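Local coordinates for minor capsid protein VP1 (Human bocavirus 4, PDB 5US9) that self-assembles into the T=1 icosahedral capsid of the virus, and in its longest form carries a phospholipase A2-like region at the N-terminus, at residues Glu202-Asn207 against Asn326-Thr331. Residues are numbered along the deposited sequence; the frame is centred on the assembly and turned at random.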
loop_
_atom_site.group_PDB
_atom_site.type_symbol
_atom_site.label_atom_id
_atom_site.label_comp_id
_atom_site.label_asym_id
_atom_site.label_seq_id
_atom_site.Cartn_x
_atom_site.Cartn_y
_atom_site.Cartn_z
ATOM N N GLU A 202 60.476 -55.159 -89.964
ATOM C CA GLU A 202 61.852 -55.662 -90.049
ATOM C C GLU A 202 62.876 -54.719 -90.737
ATOM O O GLU A 202 63.992 -54.613 -90.235
ATOM C CB GLU A 202 61.906 -57.032 -90.737
ATOM C CG GLU A 202 63.335 -57.582 -90.772
ATOM C CD GLU A 202 63.462 -58.959 -91.385
ATOM O OE1 GLU A 202 62.444 -59.527 -91.815
ATOM O OE2 GLU A 202 64.596 -59.477 -91.441
ATOM N N MET A 203 62.587 -54.056 -91.864
ATOM C CA MET A 203 61.460 -54.261 -92.766
ATOM C C MET A 203 62.045 -54.556 -94.145
ATOM O O MET A 203 63.191 -54.202 -94.415
ATOM C CB MET A 203 60.561 -53.028 -92.812
ATOM C CG MET A 203 61.210 -51.822 -93.455
ATOM S SD MET A 203 60.294 -50.302 -93.158
ATOM C CE MET A 203 60.952 -49.832 -91.561
ATOM N N GLU A 204 61.274 -55.193 -95.021
ATOM C CA GLU A 204 61.843 -55.657 -96.278
ATOM C C GLU A 204 61.611 -54.652 -97.398
ATOM O O GLU A 204 60.493 -54.502 -97.897
ATOM C CB GLU A 204 61.232 -57.004 -96.663
ATOM C CG GLU A 204 61.563 -58.149 -95.722
ATOM C CD GLU A 204 60.678 -58.178 -94.496
ATOM O OE1 GLU A 204 59.905 -57.222 -94.290
ATOM O OE2 GLU A 204 60.729 -59.176 -93.756
ATOM N N ASP A 205 62.691 -53.980 -97.802
ATOM C CA ASP A 205 62.716 -53.101 -98.968
ATOM C C ASP A 205 61.533 -52.144 -98.978
ATOM O O ASP A 205 61.116 -51.665 -97.918
ATOM C CB ASP A 205 62.729 -53.935 -100.249
ATOM C CG ASP A 205 64.025 -54.693 -100.433
ATOM O OD1 ASP A 205 65.021 -54.339 -99.769
ATOM O OD2 ASP A 205 64.046 -55.648 -101.236
ATOM N N SER A 206 60.981 -51.892 -100.167
ATOM C CA SER A 206 59.645 -51.317 -100.340
ATOM C C SER A 206 59.448 -50.103 -99.350
ATOM O O SER A 206 60.237 -49.171 -99.496
ATOM C CB SER A 206 58.638 -52.482 -100.296
ATOM O OG SER A 206 58.828 -53.306 -99.161
ATOM N N ASN A 207 58.512 -50.002 -98.385
ATOM C CA ASN A 207 57.337 -50.820 -98.104
ATOM C C ASN A 207 56.127 -49.931 -97.843
ATOM O O ASN A 207 55.105 -50.025 -98.525
ATOM C CB ASN A 207 57.602 -51.744 -96.926
ATOM C CG ASN A 207 56.717 -52.956 -96.949
ATOM O OD1 ASN A 207 56.256 -53.373 -98.009
ATOM N ND2 ASN A 207 56.501 -53.556 -95.796
ATOM N N ASN A 326 49.062 -56.357 -96.390
ATOM C CA ASN A 326 50.264 -56.476 -97.206
ATOM C C ASN A 326 51.472 -56.860 -96.367
ATOM O O ASN A 326 51.878 -58.026 -96.339
ATOM C CB ASN A 326 50.552 -55.164 -97.934
ATOM C CG ASN A 326 49.490 -54.814 -98.947
ATOM O OD1 ASN A 326 48.969 -53.700 -98.956
ATOM N ND2 ASN A 326 49.169 -55.763 -99.814
ATOM N N ALA A 327 52.031 -55.880 -95.676
ATOM C CA ALA A 327 53.229 -56.013 -94.847
ATOM C C ALA A 327 54.309 -56.731 -95.654
ATOM O O ALA A 327 54.428 -56.548 -96.870
ATOM C CB ALA A 327 52.860 -56.686 -93.541
ATOM N N SER A 328 55.093 -57.559 -94.973
ATOM C CA SER A 328 55.899 -58.606 -95.577
ATOM C C SER A 328 56.255 -59.566 -94.457
ATOM O O SER A 328 56.275 -59.188 -93.284
ATOM C CB SER A 328 57.148 -58.051 -96.258
ATOM O OG SER A 328 57.981 -57.407 -95.317
ATOM N N ILE A 329 56.547 -60.809 -94.820
ATOM C CA ILE A 329 56.771 -61.834 -93.809
ATOM C C ILE A 329 57.891 -62.748 -94.278
ATOM O O ILE A 329 57.945 -63.156 -95.441
ATOM C CB ILE A 329 55.480 -62.630 -93.498
ATOM C CG1 ILE A 329 54.417 -61.731 -92.867
ATOM C CG2 ILE A 329 55.766 -63.746 -92.532
ATOM C CD1 ILE A 329 53.377 -61.233 -93.838
ATOM N N ASP A 330 58.783 -63.071 -93.351
ATOM C CA ASP A 330 59.861 -64.021 -93.573
ATOM C C ASP A 330 59.284 -65.429 -93.458
ATOM O O ASP A 330 58.065 -65.613 -93.517
ATOM C CB ASP A 330 60.994 -63.765 -92.574
ATOM C CG ASP A 330 60.541 -63.905 -91.126
ATOM O OD1 ASP A 330 59.321 -64.034 -90.885
ATOM O OD2 ASP A 330 61.408 -63.894 -90.228
ATOM N N THR A 331 60.139 -66.441 -93.340
ATOM C CA THR A 331 59.648 -67.759 -92.971
ATOM C C THR A 331 58.781 -67.635 -91.725
ATOM O O THR A 331 59.140 -66.951 -90.763
ATOM C CB THR A 331 60.808 -68.716 -92.708
ATOM O OG1 THR A 331 61.602 -68.218 -91.625
ATOM C CG2 THR A 331 61.677 -68.847 -93.947
#
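Glu204 and Asn207 of one surface loop lean on Ser328 and Ala327 of another. Ahead of them Glu202 sends its extended side chain toward Asp330, yet the two carboxylates stay apart, Glu202 OE1 lying 4.8 Å from Asp330 OD2. Met203 packs on Glu210 and Cys214 of its own chain and on Ile503 of a neighbouring subunit. Glu204 does most of the touching. Its CG lies anti to the carbonyl carbon (chi1 -65°), and the bend at chi2 (82°) brings the carboxylate alongside the Ser328 side chain, with Glu204 CD 3.9 Å from Ser328 CB. The model puts Glu204 OE1 implausibly close to Ser328 OG, so that approach is doubtful. Glu210 makes weak hydrogen bonds to both the Ser328 hydroxyl and the Glu204 backbone N, bridging the two loops. With Glu199 also near Glu202 and Glu204, acidic groups gather here, which may raise the pKa of some of them.

Both segments lie in long loops that elaborate the parvovirus jelly roll. Residues 202-207 run between strands 186-192 and 228-230; residues 326-331 follow the hairpin of 269-272 and 283-286, in the long insertion between strands 236-248 and 447-450. The centre of the contact is about 34 Å from the centre of the chain.

Past Glu204 the chain turns back on itself. Ser206 OG is modelled too close to Glu204 O for a bond there to be relied on. Asn207 then comes round to face the second loop again: its CG is anti to the backbone N (chi1 -156°), and its amide, probably built turned over, ends near the Ala327 carbonyl.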